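Local coordinates for cell division control protein 4 (Saccharomyces cerevisiae, PDB 3V7D) that recognises phosphorylated proteins such as the CDK inhibitor Sic1 as the substrate-binding subunit of an SCF E3 ubiquitin ligase, marking them for proteasomal degradation, at residues Arg50-Leu60 with Gln87-Phe95. The protein carries 1 engineered substitution. Sequence-based numbering, arbitrary orientation.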
ATOM      1  N   ARG B  50       1.484  21.006  13.335  1.00 39.65           N
ATOM      2  CA  ARG B  50       0.329  20.947  12.446  1.00 45.53           C
ATOM      3  C   ARG B  50       0.521  21.798  11.193  1.00 45.11           C
ATOM      4  O   ARG B  50      -0.391  21.947  10.387  1.00 40.50           O
ATOM      5  CB  ARG B  50      -0.936  21.363  13.197  1.00 40.24           C
ATOM      6  CG  ARG B  50      -1.252  20.444  14.368  1.00 41.17           C
ATOM      7  CD  ARG B  50      -2.346  21.014  15.243  1.00 41.17           C
ATOM      8  NE  ARG B  50      -3.594  21.189  14.513  1.00 42.28           N
ATOM      9  CZ  ARG B  50      -4.628  21.892  14.964  1.00 47.81           C
ATOM     10  NH1 ARG B  50      -4.557  22.494  16.145  1.00 40.69           N
ATOM     11  NH2 ARG B  50      -5.728  22.002  14.230  1.00 50.10           N
ATOM     12  N   LYS B  51       1.722  22.335  11.032  1.00 41.99           N
ATOM     13  CA  LYS B  51       2.038  23.215   9.920  1.00 42.51           C
ATOM     14  C   LYS B  51       2.552  22.417   8.725  1.00 40.67           C
ATOM     15  O   LYS B  51       2.296  22.770   7.577  1.00 37.05           O
ATOM     16  CB  LYS B  51       3.110  24.207  10.363  1.00 46.05           C
ATOM     17  CG  LYS B  51       2.892  25.648   9.969  1.00 58.39           C
ATOM     18  CD  LYS B  51       4.040  26.486  10.533  1.00 68.07           C
ATOM     19  CE  LYS B  51       3.923  27.959  10.187  1.00 72.97           C
ATOM     20  NZ  LYS B  51       2.894  28.653  11.011  1.00 72.84           N
ATOM     21  N   SER B  52       3.281  21.340   8.992  1.00 42.35           N
ATOM     22  CA  SER B  52       3.944  20.609   7.915  1.00 50.85           C
ATOM     23  C   SER B  52       3.106  19.463   7.366  1.00 47.97           C
ATOM     24  O   SER B  52       2.553  18.663   8.117  1.00 45.34           O
ATOM     25  CB  SER B  52       5.299  20.073   8.374  1.00 51.70           C
ATOM     26  OG  SER B  52       5.138  19.215   9.487  1.00 47.43           O
ATOM     27  N   THR B  53       3.023  19.400   6.044  1.00 51.44           N
ATOM     28  CA  THR B  53       2.413  18.275   5.362  1.00 47.04           C
ATOM     29  C   THR B  53       3.402  17.121   5.365  1.00 43.94           C
ATOM     30  O   THR B  53       3.045  15.980   5.658  1.00 48.30           O
ATOM     31  CB  THR B  53       2.058  18.641   3.905  1.00 47.81           C
ATOM     32  OG1 THR B  53       0.916  19.506   3.896  1.00 49.82           O
ATOM     33  CG2 THR B  53       1.747  17.395   3.088  1.00 49.44           C
ATOM     34  N   SER B  54       4.657  17.442   5.059  1.00 40.23           N
ATOM     35  CA  SER B  54       5.699  16.440   4.871  1.00 43.03           C
ATOM     36  C   SER B  54       5.871  15.523   6.077  1.00 42.97           C
ATOM     37  O   SER B  54       6.099  14.325   5.921  1.00 50.97           O
ATOM     38  CB  SER B  54       7.032  17.103   4.501  1.00 49.86           C
ATOM     39  OG  SER B  54       7.521  17.911   5.558  1.00 58.09           O
ATOM     40  N   LEU B  55       5.749  16.082   7.275  1.00 44.14           N
ATOM     41  CA  LEU B  55       5.879  15.296   8.497  1.00 39.54           C
ATOM     42  C   LEU B  55       4.916  14.114   8.492  1.00 39.76           C
ATOM     43  O   LEU B  55       5.311  12.981   8.754  1.00 41.49           O
ATOM     44  CB  LEU B  55       5.626  16.179   9.719  1.00 38.39           C
ATOM     45  CG  LEU B  55       5.871  15.626  11.123  1.00 43.57           C
ATOM     46  CD1 LEU B  55       6.214  16.769  12.051  1.00 46.38           C
ATOM     47  CD2 LEU B  55       4.656  14.880  11.651  1.00 48.18           C
ATOM     48  N   TRP B  56       3.650  14.387   8.192  1.00 44.52           N
ATOM     49  CA  TRP B  56       2.619  13.355   8.208  1.00 42.06           C
ATOM     50  C   TRP B  56       2.653  12.501   6.948  1.00 37.83           C
ATOM     51  O   TRP B  56       2.291  11.326   6.980  1.00 36.72           O
ATOM     52  CB  TRP B  56       1.241  13.983   8.430  1.00 45.36           C
ATOM     53  CG  TRP B  56       1.183  14.660   9.751  1.00 40.49           C
ATOM     54  CD1 TRP B  56       1.254  15.998   9.990  1.00 38.15           C
ATOM     55  CD2 TRP B  56       1.111  14.023  11.028  1.00 33.33           C
ATOM     56  NE1 TRP B  56       1.201  16.238  11.343  1.00 38.74           N
ATOM     57  CE2 TRP B  56       1.115  15.040  12.001  1.00 33.70           C
ATOM     58  CE3 TRP B  56       1.027  12.693  11.443  1.00 36.45           C
ATOM     59  CZ2 TRP B  56       1.048  14.768  13.363  1.00 35.80           C
ATOM     60  CZ3 TRP B  56       0.959  12.423  12.794  1.00 44.49           C
ATOM     61  CH2 TRP B  56       0.966  13.457  13.740  1.00 42.55           C
ATOM     62  N   LYS B  57       3.105  13.092   5.845  1.00 34.38           N
ATOM     63  CA  LYS B  57       3.331  12.342   4.617  1.00 40.20           C
ATOM     64  C   LYS B  57       4.381  11.259   4.850  1.00 37.47           C
ATOM     65  O   LYS B  57       4.174  10.099   4.491  1.00 33.29           O
ATOM     66  CB  LYS B  57       3.777  13.268   3.482  1.00 43.82           C
ATOM     67  CG  LYS B  57       3.981  12.548   2.154  1.00 48.70           C
ATOM     68  CD  LYS B  57       4.484  13.488   1.064  1.00 51.33           C
ATOM     69  CE  LYS B  57       4.670  12.750  -0.253  1.00 60.23           C
ATOM     70  NZ  LYS B  57       5.188  13.633  -1.337  1.00 67.48           N
ATOM     71  N   LYS B  58       5.498  11.644   5.464  1.00 30.78           N
ATOM     72  CA  LYS B  58       6.576  10.709   5.776  1.00 38.21           C
ATOM     73  C   LYS B  58       6.119   9.565   6.683  1.00 38.72           C
ATOM     74  O   LYS B  58       6.466   8.409   6.450  1.00 41.65           O
ATOM     75  CB  LYS B  58       7.758  11.439   6.423  1.00 41.73           C
ATOM     76  CG  LYS B  58       8.598  12.275   5.464  1.00 47.22           C
ATOM     77  CD  LYS B  58       9.616  13.111   6.232  1.00 51.42           C
ATOM     78  CE  LYS B  58      10.704  13.668   5.322  1.00 59.42           C
ATOM     79  NZ  LYS B  58      10.164  14.596   4.292  1.00 63.42           N
ATOM     80  N   LEU B  59       5.355   9.892   7.723  1.00 35.12           N
ATOM     81  CA  LEU B  59       4.854   8.874   8.649  1.00 33.51           C
ATOM     82  C   LEU B  59       3.922   7.889   7.946  1.00 35.82           C
ATOM     83  O   LEU B  59       4.038   6.675   8.133  1.00 37.42           O
ATOM     84  CB  LEU B  59       4.149   9.521   9.846  1.00 32.86           C
ATOM     85  CG  LEU B  59       5.062  10.136  10.910  1.00 32.79           C
ATOM     86  CD1 LEU B  59       4.262  10.904  11.942  1.00 34.53           C
ATOM     87  CD2 LEU B  59       5.890   9.051  11.577  1.00 34.56           C
ATOM     88  N   LEU B  60       3.005   8.421   7.136  1.00 31.54           N
ATOM     89  CA  LEU B  60       2.086   7.594   6.357  1.00 33.18           C
ATOM     90  C   LEU B  60       2.842   6.663   5.410  1.00 36.70           C
ATOM     91  O   LEU B  60       2.506   5.484   5.281  1.00 38.36           O
ATOM     92  CB  LEU B  60       1.101   8.467   5.573  1.00 26.32           C
ATOM     93  CG  LEU B  60      -0.060   9.058   6.377  1.00 30.39           C
ATOM     94  CD1 LEU B  60      -0.660  10.257   5.653  1.00 28.92           C
ATOM     95  CD2 LEU B  60      -1.126   8.007   6.623  1.00 29.32           C
ATOM     96  N   GLN B  87      -4.972  20.227   5.063  1.00 41.30           N
ATOM     97  CA  GLN B  87      -4.309  19.033   4.561  1.00 42.87           C
ATOM     98  C   GLN B  87      -3.502  18.354   5.658  1.00 39.83           C
ATOM     99  O   GLN B  87      -3.502  17.133   5.762  1.00 38.38           O
ATOM    100  CB  GLN B  87      -3.400  19.355   3.379  1.00 44.87           C
ATOM    101  CG  GLN B  87      -2.700  18.124   2.823  1.00 47.00           C
ATOM    102  CD  GLN B  87      -1.999  18.395   1.514  1.00 56.17           C
ATOM    103  OE1 GLN B  87      -2.409  17.895   0.468  1.00 63.18           O
ATOM    104  NE2 GLN B  87      -0.935  19.190   1.561  1.00 56.79           N
ATOM    105  N   GLN B  88      -2.826  19.155   6.477  1.00 42.08           N
ATOM    106  CA  GLN B  88      -2.005  18.631   7.564  1.00 38.82           C
ATOM    107  C   GLN B  88      -2.840  17.834   8.564  1.00 37.81           C
ATOM    108  O   GLN B  88      -2.476  16.721   8.941  1.00 37.02           O
ATOM    109  CB  GLN B  88      -1.269  19.763   8.291  1.00 34.69           C
ATOM    110  CG  GLN B  88      -0.257  20.524   7.438  1.00 36.81           C
ATOM    111  CD  GLN B  88      -0.871  21.715   6.701  1.00 40.45           C
ATOM    112  OE1 GLN B  88      -2.074  21.757   6.457  1.00 40.31           O
ATOM    113  NE2 GLN B  88      -0.036  22.689   6.353  1.00 38.45           N
ATOM    114  N   ASP B  89      -3.961  18.407   8.985  1.00 33.53           N
ATOM    115  CA  ASP B  89      -4.833  17.755   9.952  1.00 37.21           C
ATOM    116  C   ASP B  89      -5.496  16.514   9.346  1.00 40.69           C
ATOM    117  O   ASP B  89      -5.695  15.516  10.038  1.00 35.06           O
ATOM    118  CB  ASP B  89      -5.887  18.734  10.486  1.00 42.24           C
ATOM    119  CG  ASP B  89      -5.280  19.848  11.338  1.00 46.60           C
ATOM    120  OD1 ASP B  89      -4.173  19.661  11.892  1.00 39.81           O
ATOM    121  OD2 ASP B  89      -5.916  20.916  11.458  1.00 46.93           O
ATOM    122  N   ARG B  90      -5.830  16.585   8.060  1.00 26.98           N
ATOM    123  CA  ARG B  90      -6.383  15.445   7.343  1.00 31.60           C
ATOM    124  C   ARG B  90      -5.410  14.276   7.412  1.00 36.64           C
ATOM    125  O   ARG B  90      -5.796  13.153   7.743  1.00 33.80           O
ATOM    126  CB  ARG B  90      -6.642  15.793   5.874  1.00 29.95           C
ATOM    127  CG  ARG B  90      -7.886  16.620   5.614  1.00 38.42           C
ATOM    128  CD  ARG B  90      -7.940  17.081   4.160  1.00 41.29           C
ATOM    129  NE  ARG B  90      -9.081  17.957   3.901  1.00 45.26           N
ATOM    130  CZ  ARG B  90      -9.141  18.826   2.895  1.00 46.64           C
ATOM    131  NH1 ARG B  90      -8.120  18.941   2.055  1.00 47.45           N
ATOM    132  NH2 ARG B  90     -10.218  19.585   2.730  1.00 42.47           N
ATOM    133  N   LEU B  91      -4.145  14.553   7.103  1.00 32.50           N
ATOM    134  CA  LEU B  91      -3.113  13.527   7.079  1.00 30.91           C
ATOM    135  C   LEU B  91      -2.825  12.974   8.477  1.00 35.94           C
ATOM    136  O   LEU B  91      -2.561  11.782   8.637  1.00 33.38           O
ATOM    137  CB  LEU B  91      -1.831  14.068   6.445  1.00 32.25           C
ATOM    138  CG  LEU B  91      -1.876  14.375   4.944  1.00 33.68           C
ATOM    139  CD1 LEU B  91      -0.540  14.924   4.491  1.00 33.63           C
ATOM    140  CD2 LEU B  91      -2.242  13.138   4.124  1.00 31.57           C
ATOM    141  N   ARG B  92      -2.873  13.842   9.484  1.00 33.00           N
ATOM    142  CA  ARG B  92      -2.676  13.406  10.861  1.00 33.00           C
ATOM    143  C   ARG B  92      -3.815  12.487  11.304  1.00 29.54           C
ATOM    144  O   ARG B  92      -3.575  11.424  11.874  1.00 32.21           O
ATOM    145  CB  ARG B  92      -2.541  14.604  11.815  1.00 33.73           C
ATOM    146  CG  ARG B  92      -2.638  14.224  13.301  1.00 35.24           C
ATOM    147  CD  ARG B  92      -2.179  15.356  14.225  1.00 35.92           C
ATOM    148  NE  ARG B  92      -2.859  16.615  13.938  1.00 40.42           N
ATOM    149  CZ  ARG B  92      -3.990  16.998  14.521  1.00 44.51           C
ATOM    150  NH1 ARG B  92      -4.563  16.216  15.426  1.00 45.15           N
ATOM    151  NH2 ARG B  92      -4.546  18.158  14.196  1.00 46.39           N
ATOM    152  N   LEU B  93      -5.052  12.890  11.029  1.00 27.74           N
ATOM    153  CA  LEU B  93      -6.207  12.071  11.395  1.00 36.34           C
ATOM    154  C   LEU B  93      -6.198  10.724  10.668  1.00 37.75           C
ATOM    155  O   LEU B  93      -6.528   9.690  11.249  1.00 37.83           O
ATOM    156  CB  LEU B  93      -7.521  12.811  11.130  1.00 35.71           C
ATOM    157  CG  LEU B  93      -7.825  14.041  12.002  1.00 49.87           C
ATOM    158  CD1 LEU B  93      -9.328  14.281  12.069  1.00 56.74           C
ATOM    159  CD2 LEU B  93      -7.232  13.932  13.408  1.00 44.43           C
ATOM    160  N   SER B  94      -5.819  10.747   9.396  1.00 30.91           N
ATOM    161  CA  SER B  94      -5.696   9.525   8.619  1.00 30.02           C
ATOM    162  C   SER B  94      -4.647   8.622   9.256  1.00 33.71           C
ATOM    163  O   SER B  94      -4.851   7.415   9.386  1.00 31.13           O
ATOM    164  CB  SER B  94      -5.301   9.845   7.176  1.00 34.04           C
ATOM    165  OG  SER B  94      -5.149   8.663   6.409  1.00 37.65           O
ATOM    166  N   PHE B  95      -3.527   9.210   9.666  1.00 26.14           N
ATOM    167  CA  PHE B  95      -2.444   8.411  10.214  1.00 31.63           C
ATOM    168  C   PHE B  95      -2.851   7.748  11.523  1.00 33.87           C
ATOM    169  O   PHE B  95      -2.582   6.564  11.741  1.00 32.04           O
ATOM    170  CB  PHE B  95      -1.176   9.236  10.432  1.00 28.13           C
ATOM    171  CG  PHE B  95      -0.059   8.433  11.016  1.00 34.02           C
ATOM    172  CD1 PHE B  95       0.801   7.720  10.192  1.00 29.54           C
ATOM    173  CD2 PHE B  95       0.110   8.355  12.390  1.00 30.12           C
ATOM    174  CE1 PHE B  95       1.813   6.960  10.728  1.00 31.98           C
ATOM    175  CE2 PHE B  95       1.119   7.596  12.930  1.00 33.57           C
ATOM    176  CZ  PHE B  95       1.974   6.896  12.099  1.00 36.41           C
TER
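Trp56 turns one ring face to the aliphatic part of Arg92, whose CB stands over the six-membered ring 3.7 Å from its centroid, a CH-pi contact; Leu55 CD2 covers the opposite face. With CG anti to the backbone N (chi1 167°), Arg92 runs its aliphatic part along the indole, and CD comes 3.4 Å from Trp56 CZ2. Beside this sandwich the packing stays close: Leu91 enters as a knob between Thr53, Trp56, Lys57 and Leu60, its CD2 3.6 Å from Leu60 CD1, while the Phe95 ring has its CE1 3.6 Å from Leu59 CB. The more open end lies at the turn before helix 53-62, where Lys51 is exposed and its CB points away from helix 87-106. There a bend at chi2 brings the Gln88 amide round to donate from NE2 to Lys51 O (2.6 Å), well above the carbonyl plane. Arg50, partly exposed, reaches in to buried Asp89 and grips it side-on, with NE to OD1 at 3.1 Å and NH2 to OD2 at 3.0 Å, both nearly straight. Arg92 NH2 reaches the same OD1 from the same face, and the shared carboxylate probably offsets the closeness of the two arginines. A leucine in place of Arg50 would probably leave Asp89 with Arg92 as its remaining mate here, and the turn without this paired grip. Over residues 53-60 and 87-95 the helix axes run 25° apart in the same sense and approach to 8.8 Å, joining the F-box to the helix leading toward the WD40 propeller. Helix 71-81 packs on Leu91 through Phe71 and Asn75, helix 32-39 supplies Leu39 to both arginines, and a chain of another protein hydrogen-bonds Arg92 NH2.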